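Local coordinates for protein endoglucanase family 5 (Clostridium acetobutylicum ATCC 824, PDB 6PZ7) that probably hydrolyses internal beta-glucan linkages of cellulose and related plant polysaccharides, as a broad-specificity endoglucanase of glycoside hydrolase family 5, subfamily 4, at residues Ser29-Gly34 with Ser63-Ala68; Met44-Lys49 with Ile90-Tyr95; Thr104-Pro109 with Asp119-Val124; Ser137-Gln142 with Ser186-Met191. All blocks are in the same frame, centred on the assembly; numbering follows the deposited sequence.

Contact 1. Residues Ser29-Gly34 with Ser63-Ala68; sequences SPDETG and SSHIGA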
loop_
_atom_site.group_PDB
_atom_site.type_symbol
_atom_site.label_atom_id
_atom_site.label_comp_id
_atom_site.label_asym_id
_atom_site.label_seq_id
_atom_site.Cartn_x
_atom_site.Cartn_y
_atom_site.Cartn_z
ATOM N N SER A 29 -7.642 0.741 14.783
ATOM C CA SER A 29 -8.711 -0.022 15.408
ATOM C C SER A 29 -8.951 0.543 16.793
ATOM O O SER A 29 -8.062 1.165 17.374
ATOM C CB SER A 29 -8.397 -1.525 15.478
ATOM O OG SER A 29 -7.076 -1.754 15.900
ATOM N N PRO A 30 -10.146 0.371 17.330
ATOM C CA PRO A 30 -11.272 -0.294 16.672
ATOM C C PRO A 30 -11.951 0.567 15.633
ATOM O O PRO A 30 -12.736 0.035 14.847
ATOM C CB PRO A 30 -12.233 -0.594 17.840
ATOM C CG PRO A 30 -11.942 0.439 18.831
ATOM C CD PRO A 30 -10.457 0.717 18.734
ATOM N N ASP A 31 -11.641 1.860 15.580
ATOM C CA ASP A 31 -12.266 2.731 14.596
ATOM C C ASP A 31 -11.265 3.785 14.136
ATOM O O ASP A 31 -10.116 3.814 14.567
ATOM C CB ASP A 31 -13.577 3.318 15.128
ATOM C CG ASP A 31 -14.649 3.416 14.047
ATOM O OD1 ASP A 31 -14.449 4.137 13.038
ATOM O OD2 ASP A 31 -15.708 2.750 14.195
ATOM N N GLU A 32 -11.731 4.644 13.227
ATOM C CA GLU A 32 -10.890 5.508 12.432
ATOM C C GLU A 32 -10.041 6.477 13.252
ATOM O O GLU A 32 -8.950 6.853 12.846
ATOM C CB GLU A 32 -11.890 6.255 11.520
ATOM C CG GLU A 32 -11.276 7.343 10.684
ATOM C CD GLU A 32 -12.219 7.956 9.667
ATOM O OE1 GLU A 32 -13.397 7.582 9.664
ATOM O OE2 GLU A 32 -11.711 8.782 8.871
ATOM N N THR A 33 -10.551 6.943 14.373
ATOM C CA THR A 33 -9.864 7.889 15.236
ATOM C C THR A 33 -9.050 7.209 16.335
ATOM O O THR A 33 -8.470 7.905 17.185
ATOM C CB THR A 33 -10.853 8.865 15.846
ATOM O OG1 THR A 33 -11.801 8.144 16.623
ATOM C CG2 THR A 33 -11.588 9.690 14.779
ATOM N N GLY A 34 -8.999 5.881 16.331
ATOM C CA GLY A 34 -8.429 5.152 17.465
ATOM C C GLY A 34 -6.964 5.380 17.700
ATOM O O GLY A 34 -6.494 5.181 18.845
ATOM N N SER A 63 -10.567 -6.456 10.501
ATOM C CA SER A 63 -10.727 -7.455 11.559
ATOM C C SER A 63 -11.807 -7.095 12.571
ATOM O O SER A 63 -12.641 -7.940 12.923
ATOM C CB SER A 63 -9.374 -7.651 12.254
ATOM O OG SER A 63 -9.399 -8.757 13.139
ATOM N N SER A 64 -11.781 -5.880 13.101
ATOM C CA SER A 64 -12.687 -5.418 14.148
ATOM C C SER A 64 -14.116 -5.246 13.665
ATOM O O SER A 64 -14.986 -4.919 14.484
ATOM C CB SER A 64 -12.230 -4.060 14.720
ATOM O OG SER A 64 -10.919 -4.120 15.238
ATOM N N HIS A 65 -14.357 -5.391 12.377
ATOM C CA HIS A 65 -15.638 -5.116 11.742
ATOM C C HIS A 65 -16.236 -6.342 11.080
ATOM O O HIS A 65 -17.224 -6.201 10.352
ATOM C CB HIS A 65 -15.435 -3.993 10.717
ATOM C CG HIS A 65 -14.675 -2.842 11.265
ATOM N ND1 HIS A 65 -15.211 -1.951 12.170
ATOM C CD2 HIS A 65 -13.381 -2.487 11.109
ATOM C CE1 HIS A 65 -14.287 -1.068 12.511
ATOM N NE2 HIS A 65 -13.165 -1.374 11.890
ATOM N N ILE A 66 -15.654 -7.515 11.302
ATOM C CA ILE A 66 -16.080 -8.782 10.718
ATOM C C ILE A 66 -16.750 -9.614 11.811
ATOM O O ILE A 66 -16.187 -9.820 12.891
ATOM C CB ILE A 66 -14.874 -9.536 10.141
ATOM C CG1 ILE A 66 -14.254 -8.765 8.974
ATOM C CG2 ILE A 66 -15.294 -10.964 9.728
ATOM C CD1 ILE A 66 -12.874 -9.283 8.615
ATOM N N GLY A 67 -17.949 -10.110 11.522
ATOM C CA GLY A 67 -18.682 -10.964 12.436
ATOM C C GLY A 67 -18.197 -12.399 12.435
ATOM O O GLY A 67 -17.208 -12.768 11.811
ATOM N N ALA A 68 -18.923 -13.224 13.175
ATOM C CA ALA A 68 -18.524 -14.616 13.335
ATOM C C ALA A 68 -18.603 -15.366 12.015
ATOM O O ALA A 68 -19.459 -15.095 11.160
ATOM C CB ALA A 68 -19.431 -15.316 14.344
#
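The imidazole of H65 is approached by P30 and D31 on the side of CE1. D31 OD2 lies near the ring plane at the edge, 4.4 Å from H65 CE1, whereas the carbonyl oxygen of P30 arrives obliquely and much closer, with P30 O only 3.0 Å from H65 CE1. Within its own segment, S64 CB sits over the centre of one face of the same ring, 4.0 Å above the plane, and the ring also stacks with W78. The imidazole points at P30 because its CG stands beside the backbone N of H65 (chi1 -48°), a turn that carries the ring end nearer to the facing loop than its CB.

In the conformer given, S64 OG comes 3.6 Å from S29 CB, a touch that is doubtful because S64 has a second conformer. The facing loop has a cis peptide before P30 and then a type I turn from D31 to G34, closed by G34 N to D31 O at 2.9 Å.

Both segments follow barrel strands, 19-22 and 55-58, so the contact joins two loops at the end of the (beta/alpha)8 barrel where family 5 enzymes keep their active site. P30 O lies 3.3 Å from H65 NE2, but the angle is too poor for a hydrogen bond. The chemistry therefore implies a small surface contact of van der Waals touches, in which the polarised C-H at CE1 may attract the carbonyl oxygen weakly.

Contact 2. Residues Met44-Lys49 with Ile90-Tyr95; sequences MIDKIK and IQDHMY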
loop_
_atom_site.group_PDB
_atom_site.type_symbol
_atom_site.label_atom_id
_atom_site.label_comp_id
_atom_site.label_asym_id
_atom_site.label_seq_id
_atom_site.Cartn_x
_atom_site.Cartn_y
_atom_site.Cartn_z
ATOM N N MET A 44 -9.424 17.468 3.648
ATOM C CA MET A 44 -8.088 16.871 3.757
ATOM C C MET A 44 -7.668 16.259 2.423
ATOM O O MET A 44 -6.542 16.444 1.948
ATOM C CB MET A 44 -8.079 15.806 4.866
ATOM C CG MET A 44 -8.276 16.354 6.266
ATOM S SD MET A 44 -8.550 14.985 7.421
ATOM C CE MET A 44 -9.258 15.906 8.801
ATOM N N ILE A 45 -8.581 15.508 1.799
ATOM C CA ILE A 45 -8.280 14.869 0.511
ATOM C C ILE A 45 -8.100 15.918 -0.591
ATOM O O ILE A 45 -7.235 15.777 -1.478
ATOM C CB ILE A 45 -9.349 13.812 0.184
ATOM C CG1 ILE A 45 -9.402 12.748 1.276
ATOM C CG2 ILE A 45 -9.124 13.230 -1.199
ATOM C CD1 ILE A 45 -8.079 12.031 1.549
ATOM N N ASP A 46 -8.858 17.017 -0.533
ATOM C CA ASP A 46 -8.655 18.119 -1.465
ATOM C C ASP A 46 -7.227 18.672 -1.365
ATOM O O ASP A 46 -6.639 19.069 -2.380
ATOM C CB ASP A 46 -9.663 19.250 -1.172
ATOM C CG ASP A 46 -11.092 18.929 -1.535
ATOM O OD1 ASP A 46 -11.405 17.933 -2.220
ATOM O OD2 ASP A 46 -11.970 19.731 -1.142
ATOM N N LYS A 47 -6.677 18.743 -0.153
ATOM C CA LYS A 47 -5.296 19.215 -0.000
ATOM C C LYS A 47 -4.328 18.303 -0.759
ATOM O O LYS A 47 -3.363 18.765 -1.376
ATOM C CB LYS A 47 -4.943 19.199 1.485
ATOM C CG LYS A 47 -3.772 20.043 1.897
ATOM C CD LYS A 47 -4.142 21.509 2.063
ATOM C CE LYS A 47 -2.909 22.199 2.498
ATOM N NZ LYS A 47 -3.045 23.640 2.455
ATOM N N ILE A 48 -4.560 16.995 -0.687
ATOM C CA ILE A 48 -3.738 16.023 -1.408
ATOM C C ILE A 48 -3.791 16.263 -2.905
ATOM O O ILE A 48 -2.753 16.311 -3.587
ATOM C CB ILE A 48 -4.190 14.585 -1.065
ATOM C CG1 ILE A 48 -4.228 14.335 0.451
ATOM C CG2 ILE A 48 -3.387 13.551 -1.839
ATOM C CD1 ILE A 48 -2.960 14.630 1.148
ATOM N N LYS A 49 -5.000 16.433 -3.443
ATOM C CA LYS A 49 -5.162 16.692 -4.867
ATOM C C LYS A 49 -4.484 17.986 -5.275
ATOM O O LYS A 49 -3.785 18.039 -6.300
ATOM C CB LYS A 49 -6.653 16.756 -5.185
ATOM C CG LYS A 49 -7.021 17.179 -6.602
ATOM C CD LYS A 49 -6.547 16.167 -7.605
ATOM C CE LYS A 49 -7.119 16.479 -9.008
ATOM N NZ LYS A 49 -7.047 15.262 -9.869
ATOM N N ILE A 90 -12.227 9.542 -5.164
ATOM C CA ILE A 90 -12.757 9.369 -6.515
ATOM C C ILE A 90 -13.362 10.664 -7.011
ATOM O O ILE A 90 -13.199 11.018 -8.192
ATOM C CB ILE A 90 -13.745 8.182 -6.556
ATOM C CG1 ILE A 90 -13.020 6.833 -6.273
ATOM C CG2 ILE A 90 -14.528 8.139 -7.854
ATOM C CD1 ILE A 90 -12.032 6.409 -7.318
ATOM N N GLN A 91 -14.102 11.379 -6.155
ATOM C CA GLN A 91 -14.703 12.651 -6.552
ATOM C C GLN A 91 -13.663 13.721 -6.863
ATOM O O GLN A 91 -13.991 14.709 -7.540
ATOM C CB GLN A 91 -15.624 13.163 -5.435
ATOM C CG GLN A 91 -16.881 12.362 -5.292
ATOM C CD GLN A 91 -17.670 12.655 -4.046
ATOM O OE1 GLN A 91 -17.255 13.456 -3.192
ATOM N NE2 GLN A 91 -18.813 12.010 -3.899
ATOM N N ASP A 92 -12.438 13.566 -6.399
ATOM C CA ASP A 92 -11.330 14.445 -6.735
ATOM C C ASP A 92 -10.558 13.944 -7.954
ATOM O O ASP A 92 -9.446 14.451 -8.220
ATOM C CB ASP A 92 -10.414 14.689 -5.538
ATOM C CG ASP A 92 -10.968 15.702 -4.576
ATOM O OD1 ASP A 92 -12.055 16.283 -4.797
ATOM O OD2 ASP A 92 -10.322 15.955 -3.524
ATOM N N HIS A 93 -11.077 12.972 -8.684
ATOM C CA HIS A 93 -10.477 12.486 -9.918
ATOM C C HIS A 93 -9.049 11.985 -9.691
ATOM O O HIS A 93 -8.147 12.229 -10.496
ATOM C CB HIS A 93 -10.591 13.523 -11.037
ATOM C CG HIS A 93 -12.004 13.782 -11.437
ATOM N ND1 HIS A 93 -12.792 12.837 -12.051
ATOM C CD2 HIS A 93 -12.786 14.866 -11.258
ATOM C CE1 HIS A 93 -13.990 13.359 -12.293
ATOM N NE2 HIS A 93 -14.013 14.572 -11.795
ATOM N N MET A 94 -8.827 11.288 -8.587
ATOM C CA MET A 94 -7.605 10.559 -8.296
ATOM C C MET A 94 -7.899 9.061 -8.325
ATOM O O MET A 94 -9.052 8.618 -8.242
ATOM C CB MET A 94 -7.055 10.949 -6.932
ATOM C CG MET A 94 -6.559 12.399 -6.925
ATOM S SD MET A 94 -5.671 12.892 -5.413
ATOM C CE MET A 94 -7.024 12.918 -4.235
ATOM N N TYR A 95 -6.834 8.277 -8.444
ATOM C CA TYR A 95 -6.896 6.847 -8.168
ATOM C C TYR A 95 -7.010 6.622 -6.676
ATOM O O TYR A 95 -6.384 7.335 -5.884
ATOM C CB TYR A 95 -5.630 6.126 -8.694
ATOM C CG TYR A 95 -5.605 6.017 -10.190
ATOM C CD1 TYR A 95 -5.102 7.051 -10.986
ATOM C CD2 TYR A 95 -6.089 4.889 -10.828
ATOM C CE1 TYR A 95 -5.099 6.953 -12.366
ATOM C CE2 TYR A 95 -6.103 4.785 -12.212
ATOM C CZ TYR A 95 -5.632 5.832 -12.975
ATOM O OH TYR A 95 -5.674 5.687 -14.354
#
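K49 NZ is gripped by two backbone carbonyls of the turn facing it: it donates to D92 O at 3.0 Å and, weakly, to H93 O at 3.3 Å. The bond to D92 O lies in the carbonyl plane with a C=O...N angle of 159°. CG of K49 is anti to its backbone N (chi1 173°), and the chain bends at chi2 before running out to the ammonium group. This route carries K49 CD past M94 CG at 3.8 Å, the two side chains sliding by each other in opposite directions.

The carbonyls can converge on one amine because the chain leaves helix 76-91 and turns there, H93 adopting the left-handed backbone conformation while H93 N still reaches back to I90 O. Strand 95-99 of the (beta/alpha)8 barrel begins directly afterwards. The contact thus ties helix 42-51 to the link between the next helix and its following strand, at the end of the barrel where its strands begin.

On the other flank the carboxylates of D46 and D92 approach closely, D46 OD1 lying 2.6 Å from D92 OD2, with their planes 33° apart. This approach suggests that the pair may share a proton, and the charge of K42, which forms salt bridges to D46 OD1 and D92 OD1, would ease any remaining repulsion.

Beside the acids, M94 supplies the apolar part. Its chain bends at chi3 and brings M94 CE to I45 CG2 at 3.7 Å, while the sulfur lies against K49 CA and CB and at 4.3 Å from I48 CG2.

Contact 3. Residues Thr104-Pro109 with Asp119-Val124; sequences TSWIIP and DELTKV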
loop_
_atom_site.group_PDB
_atom_site.type_symbol
_atom_site.label_atom_id
_atom_site.label_comp_id
_atom_site.label_asym_id
_atom_site.label_seq_id
_atom_site.Cartn_x
_atom_site.Cartn_y
_atom_site.Cartn_z
ATOM N N THR A 104 -3.644 -9.646 9.846
ATOM C CA THR A 104 -2.843 -10.855 10.073
ATOM C C THR A 104 -3.433 -11.760 11.136
ATOM O O THR A 104 -3.040 -12.947 11.191
ATOM C CB THR A 104 -1.403 -10.526 10.482
ATOM O OG1 THR A 104 -1.415 -9.811 11.706
ATOM C CG2 THR A 104 -0.683 -9.684 9.423
ATOM N N SER A 105 -4.349 -11.285 11.963
ATOM C CA SER A 105 -4.922 -12.148 12.989
ATOM C C SER A 105 -5.712 -13.282 12.377
ATOM O O SER A 105 -5.830 -14.348 13.011
ATOM C CB SER A 105 -5.818 -11.335 13.926
ATOM O OG SER A 105 -6.891 -10.743 13.234
ATOM N N TRP A 106 -6.297 -13.099 11.170
ATOM C CA TRP A 106 -7.128 -14.100 10.531
ATOM C C TRP A 106 -6.609 -14.498 9.157
ATOM O O TRP A 106 -7.062 -15.502 8.612
ATOM C CB TRP A 106 -8.609 -13.657 10.479
ATOM C CG TRP A 106 -8.847 -12.389 9.728
ATOM C CD1 TRP A 106 -8.802 -11.117 10.235
ATOM C CD2 TRP A 106 -9.196 -12.272 8.364
ATOM N NE1 TRP A 106 -9.101 -10.207 9.246
ATOM C CE2 TRP A 106 -9.334 -10.892 8.081
ATOM C CE3 TRP A 106 -9.380 -13.192 7.330
ATOM C CZ2 TRP A 106 -9.664 -10.423 6.821
ATOM C CZ3 TRP A 106 -9.722 -12.713 6.078
ATOM C CH2 TRP A 106 -9.854 -11.363 5.830
ATOM N N ILE A 107 -5.641 -13.781 8.590
ATOM C CA ILE A 107 -4.962 -14.153 7.349
ATOM C C ILE A 107 -3.601 -14.697 7.771
ATOM O O ILE A 107 -2.724 -13.912 8.122
ATOM C CB ILE A 107 -4.809 -12.969 6.393
ATOM C CG1 ILE A 107 -6.161 -12.324 6.084
ATOM C CG2 ILE A 107 -4.107 -13.411 5.137
ATOM C CD1 ILE A 107 -6.083 -11.004 5.359
ATOM N N ILE A 108 -3.421 -16.015 7.755
ATOM C CA ILE A 108 -2.255 -16.667 8.362
ATOM C C ILE A 108 -1.598 -17.588 7.346
ATOM O O ILE A 108 -2.116 -18.665 7.084
ATOM C CB ILE A 108 -2.605 -17.403 9.659
ATOM C CG1 ILE A 108 -3.388 -16.499 10.618
ATOM C CG2 ILE A 108 -1.310 -17.909 10.300
ATOM C CD1 ILE A 108 -4.040 -17.284 11.785
ATOM N N PRO A 109 -0.436 -17.187 6.777
ATOM C CA PRO A 109 0.122 -17.966 5.647
ATOM C C PRO A 109 0.980 -19.145 6.090
ATOM O O PRO A 109 2.210 -19.183 5.922
ATOM C CB PRO A 109 0.910 -16.909 4.867
ATOM C CG PRO A 109 1.345 -15.940 5.910
ATOM C CD PRO A 109 0.127 -15.830 6.838
ATOM N N ASP A 119 -10.930 -19.587 3.314
ATOM C CA ASP A 119 -12.378 -19.495 3.386
ATOM C C ASP A 119 -12.792 -18.101 3.833
ATOM O O ASP A 119 -13.694 -17.490 3.254
ATOM C CB ASP A 119 -12.910 -20.563 4.340
ATOM C CG ASP A 119 -14.389 -20.471 4.493
ATOM O OD1 ASP A 119 -15.091 -20.813 3.523
ATOM O OD2 ASP A 119 -14.835 -20.022 5.546
ATOM N N GLU A 120 -12.189 -17.583 4.893
ATOM C CA GLU A 120 -12.581 -16.264 5.382
ATOM C C GLU A 120 -12.254 -15.187 4.347
ATOM O O GLU A 120 -13.033 -14.250 4.147
ATOM C CB GLU A 120 -11.938 -15.973 6.747
ATOM C CG GLU A 120 -12.503 -14.698 7.304
ATOM C CD GLU A 120 -12.145 -14.401 8.761
ATOM O OE1 GLU A 120 -11.542 -15.255 9.439
ATOM O OE2 GLU A 120 -12.500 -13.253 9.190
ATOM N N LEU A 121 -11.113 -15.288 3.669
ATOM C CA LEU A 121 -10.756 -14.319 2.647
ATOM C C LEU A 121 -11.782 -14.304 1.547
ATOM O O LEU A 121 -12.127 -13.233 1.041
ATOM C CB LEU A 121 -9.415 -14.712 2.048
ATOM C CG LEU A 121 -8.171 -14.094 2.631
ATOM C CD1 LEU A 121 -6.931 -14.744 1.996
ATOM C CD2 LEU A 121 -8.162 -12.550 2.446
ATOM N N THR A 122 -12.287 -15.465 1.154
ATOM C CA THR A 122 -13.326 -15.526 0.137
ATOM C C THR A 122 -14.559 -14.757 0.599
ATOM O O THR A 122 -15.116 -13.946 -0.154
ATOM C CB THR A 122 -13.689 -16.987 -0.176
ATOM O OG1 THR A 122 -12.530 -17.707 -0.598
ATOM C CG2 THR A 122 -14.718 -17.066 -1.254
ATOM N N LYS A 123 -15.015 -15.015 1.826
ATOM C CA LYS A 123 -16.222 -14.350 2.309
ATOM C C LYS A 123 -16.022 -12.847 2.444
ATOM O O LYS A 123 -16.900 -12.046 2.103
ATOM C CB LYS A 123 -16.642 -14.929 3.671
ATOM C CG LYS A 123 -17.610 -16.093 3.610
ATOM C CD LYS A 123 -16.978 -17.389 3.048
ATOM C CE LYS A 123 -17.959 -18.591 3.160
ATOM N NZ LYS A 123 -17.346 -19.800 2.598
ATOM N N VAL A 124 -14.875 -12.443 2.974
ATOM C CA VAL A 124 -14.604 -11.024 3.234
ATOM C C VAL A 124 -14.383 -10.253 1.930
ATOM O O VAL A 124 -15.040 -9.239 1.696
ATOM C CB VAL A 124 -13.435 -10.863 4.228
ATOM C CG1 VAL A 124 -12.984 -9.431 4.326
ATOM C CG2 VAL A 124 -13.832 -11.396 5.591
#
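W106 lays its indole against E120 of helix 111-132, the helix that follows this loop in the (beta/alpha)8 barrel, so the contact folds the loop after strand 95-99 back onto its own helix. The side chains run at about a right angle, yet ring and carboxylate planes are only 20° apart: the carboxylate rests nearly flat over one indole face. E120 OE2 stands 3.5 Å above that plane, toward the rim, and E120 CD comes within 3.3 Å of W106 CE3. The extended E120 chain, with CG anti to its backbone N (chi1 -172°), reaches that far across.

The opposite indole face is covered by I107, the next residue in the loop, whose CG1 lies 3.5 Å above it, so the ring is clamped between an aliphatic branch and an acid. W106 NE1 bonds to D103, which further fixes its rotation. At the benzene edge, L121 N is 3.8 Å from W106 CZ3.

I107 and L121 cross at about a right angle, the former's CD1 meeting L121 CD2 at 3.9 Å; both also touch F170 of helix 161-180. Beyond the far corner of the indole, W106 CH2 stops 4.0 Å from V124 CB.

Contact 4. Residues Ser137-Gln142 with Ser186-Met191; sequences SHLIFQ and SSRFIM. Unlike the reference sequence in segment 137-142: Q142 (reference Glu).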
loop_
_atom_site.group_PDB
_atom_site.type_symbol
_atom_site.label_atom_id
_atom_site.label_comp_id
_atom_site.label_asym_id
_atom_site.label_seq_id
_atom_site.Cartn_x
_atom_site.Cartn_y
_atom_site.Cartn_z
ATOM N N SER A 137 -12.147 2.221 -13.361
ATOM C CA SER A 137 -10.785 1.733 -13.174
ATOM C C SER A 137 -9.933 2.628 -12.309
ATOM O O SER A 137 -8.796 2.254 -11.985
ATOM C CB SER A 137 -10.104 1.541 -14.524
ATOM O OG SER A 137 -9.900 2.775 -15.168
ATOM N N HIS A 138 -10.436 3.790 -11.880
ATOM C CA HIS A 138 -9.703 4.587 -10.903
ATOM C C HIS A 138 -9.720 3.978 -9.512
ATOM O O HIS A 138 -8.926 4.393 -8.666
ATOM C CB HIS A 138 -10.192 6.033 -10.860
ATOM C CG HIS A 138 -9.816 6.791 -12.091
ATOM N ND1 HIS A 138 -10.577 6.756 -13.242
ATOM C CD2 HIS A 138 -8.719 7.527 -12.379
ATOM C CE1 HIS A 138 -9.991 7.492 -14.174
ATOM N NE2 HIS A 138 -8.857 7.956 -13.683
ATOM N N LEU A 139 -10.610 3.030 -9.220
ATOM C CA LEU A 139 -10.572 2.283 -7.962
ATOM C C LEU A 139 -9.825 0.976 -8.203
ATOM O O LEU A 139 -10.223 0.157 -9.040
ATOM C CB LEU A 139 -11.977 1.996 -7.428
ATOM C CG LEU A 139 -12.008 1.218 -6.122
ATOM C CD1 LEU A 139 -11.269 1.914 -4.987
ATOM C CD2 LEU A 139 -13.463 0.901 -5.705
ATOM N N ILE A 140 -8.714 0.815 -7.497
ATOM C CA ILE A 140 -7.839 -0.355 -7.542
ATOM C C ILE A 140 -8.003 -1.102 -6.227
ATOM O O ILE A 140 -8.055 -0.472 -5.151
ATOM C CB ILE A 140 -6.380 0.129 -7.709
ATOM C CG1 ILE A 140 -6.219 0.829 -9.080
ATOM C CG2 ILE A 140 -5.389 -1.015 -7.555
ATOM C CD1 ILE A 140 -4.916 1.567 -9.250
ATOM N N PHE A 141 -8.106 -2.432 -6.291
ATOM C CA PHE A 141 -8.112 -3.257 -5.094
ATOM C C PHE A 141 -6.705 -3.780 -4.847
ATOM O O PHE A 141 -6.036 -4.201 -5.787
ATOM C CB PHE A 141 -9.074 -4.455 -5.212
ATOM C CG PHE A 141 -10.542 -4.116 -5.288
ATOM C CD1 PHE A 141 -11.061 -2.916 -4.883
ATOM C CD2 PHE A 141 -11.410 -5.056 -5.785
ATOM C CE1 PHE A 141 -12.429 -2.659 -4.989
ATOM C CE2 PHE A 141 -12.762 -4.802 -5.921
ATOM C CZ PHE A 141 -13.286 -3.629 -5.483
ATOM N N GLN A 142 -6.270 -3.810 -3.590
ATOM C CA GLN A 142 -5.001 -4.413 -3.197
ATOM C C GLN A 142 -5.377 -5.554 -2.242
ATOM O O GLN A 142 -6.001 -5.332 -1.201
ATOM C CB GLN A 142 -4.126 -3.368 -2.540
ATOM C CG GLN A 142 -2.879 -3.900 -1.886
ATOM C CD GLN A 142 -2.188 -2.842 -1.032
ATOM O OE1 GLN A 142 -1.952 -3.069 0.185
ATOM N NE2 GLN A 142 -1.869 -1.758 -1.592
ATOM N N SER A 186 -14.772 -7.377 -13.190
ATOM C CA SER A 186 -14.215 -8.281 -14.196
ATOM C C SER A 186 -12.939 -7.723 -14.803
ATOM O O SER A 186 -12.073 -8.495 -15.244
ATOM C CB SER A 186 -15.253 -8.568 -15.289
ATOM O OG SER A 186 -16.356 -9.270 -14.746
ATOM N N SER A 187 -12.792 -6.395 -14.811
ATOM C CA SER A 187 -11.653 -5.750 -15.451
ATOM C C SER A 187 -10.907 -4.786 -14.538
ATOM O O SER A 187 -10.047 -4.036 -15.023
ATOM C CB SER A 187 -12.098 -5.024 -16.721
ATOM O OG SER A 187 -13.131 -4.122 -16.406
ATOM N N ARG A 188 -11.237 -4.752 -13.251
ATOM C CA ARG A 188 -10.548 -3.862 -12.312
ATOM C C ARG A 188 -9.080 -4.274 -12.190
ATOM O O ARG A 188 -8.743 -5.457 -12.202
ATOM C CB ARG A 188 -11.231 -3.930 -10.942
ATOM C CG ARG A 188 -10.725 -2.895 -9.972
ATOM C CD ARG A 188 -11.527 -2.783 -8.668
ATOM N NE ARG A 188 -12.954 -2.698 -8.929
ATOM C CZ ARG A 188 -13.582 -1.712 -9.528
ATOM N NH1 ARG A 188 -12.956 -0.592 -9.856
ATOM N NH2 ARG A 188 -14.870 -1.851 -9.856
ATOM N N PHE A 189 -8.209 -3.302 -12.040
ATOM C CA PHE A 189 -6.800 -3.552 -11.726
ATOM C C PHE A 189 -6.645 -3.895 -10.252
ATOM O O PHE A 189 -7.313 -3.325 -9.385
ATOM C CB PHE A 189 -5.944 -2.358 -12.161
ATOM C CG PHE A 189 -5.946 -2.175 -13.644
ATOM C CD1 PHE A 189 -6.968 -1.472 -14.278
ATOM C CD2 PHE A 189 -5.021 -2.840 -14.448
ATOM C CE1 PHE A 189 -7.024 -1.397 -15.671
ATOM C CE2 PHE A 189 -5.075 -2.729 -15.831
ATOM C CZ PHE A 189 -6.081 -2.025 -16.423
ATOM N N ILE A 190 -5.773 -4.867 -9.994
ATOM C CA ILE A 190 -5.603 -5.470 -8.675
ATOM C C ILE A 190 -4.129 -5.516 -8.341
ATOM O O ILE A 190 -3.337 -6.035 -9.129
ATOM C CB ILE A 190 -6.235 -6.881 -8.581
ATOM C CG1 ILE A 190 -7.723 -6.862 -8.920
ATOM C CG2 ILE A 190 -6.013 -7.452 -7.184
ATOM C CD1 ILE A 190 -8.373 -8.225 -9.102
ATOM N N MET A 191 -3.768 -5.002 -7.171
ATOM C CA MET A 191 -2.413 -5.107 -6.640
ATOM C C MET A 191 -2.305 -6.311 -5.714
ATOM O O MET A 191 -3.185 -6.543 -4.875
ATOM C CB MET A 191 -2.035 -3.838 -5.870
ATOM C CG MET A 191 -1.735 -2.668 -6.772
ATOM S SD MET A 191 -1.706 -1.037 -5.961
ATOM C CE MET A 191 -0.421 -1.286 -4.752
HETATM O O HOH W 1 -8.793 -0.484 -11.405
#
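Parallel strands 139-142 and 190-193, neighbours in the closed eight-stranded barrel, come together here. F141 pairs with I190 and Q142 with M191. M191 N donates to F141 O at 2.8 Å, in the carbonyl plane, and F141 N gives a weak bond to F189 O at 3.3 Å. Before the strands pair, a water bridges them: it donates to S137 O and L139 O and accepts F189 N.

R188 fastens the same end. Its NH1 donates to L139 O at 2.9 Å and 165°; L139 O lies in the guanidinium plane, while the donor is tilted from the carbonyl plane. CG is anti to the backbone N (chi1 -171°) and the chain bends at chi3, which places CD over the centre of the F141 ring, 3.5 Å from the centroid, a CH-pi contact. The charged end makes an off-centre cation-pi contact, R188 CZ 5.0 Å from that centroid, planes 45° apart. N185 takes NE, and Y135 O takes NH2.

Within the (beta/alpha)8 barrel, F141 and I190 face outward to helix 161-180, whereas Q142 and M191 point into the barrel. Q142, which stands where the reference sequence has a glutamate, accepts bonds from R57 and N99 at OE1. M191 CE meets Q142 NE2 at 3.5 Å, and M191 SD lies 4.0 Å from I140 CG2. F189 and I140 both touch I12 of helix 9-16.

In the fold
From the N terminus, contact 1 opens in the loop after strand 19-22 and contact 2 on the next helix; contact 1 closes at 63-68 before contact 2 closes at 90-95, so the two cross. Contact 3 then closes over nine intervening residues, mostly the first turns of helix 111-132, and contact 4 follows in series, spanning helix 161-180 to join two barrel strands. Contacts 1 and 3 touch at the C-terminal ends of the strands, through a probable hydrogen bond of S63 OG with S105 OG (3.2 Å) and I66 packed on E120 and V124. Contacts 2 and 4 meet toward the other end, where the Y95 ring packs on H138. Contacts 2 and 3 lie farthest apart, centres about 30 Å.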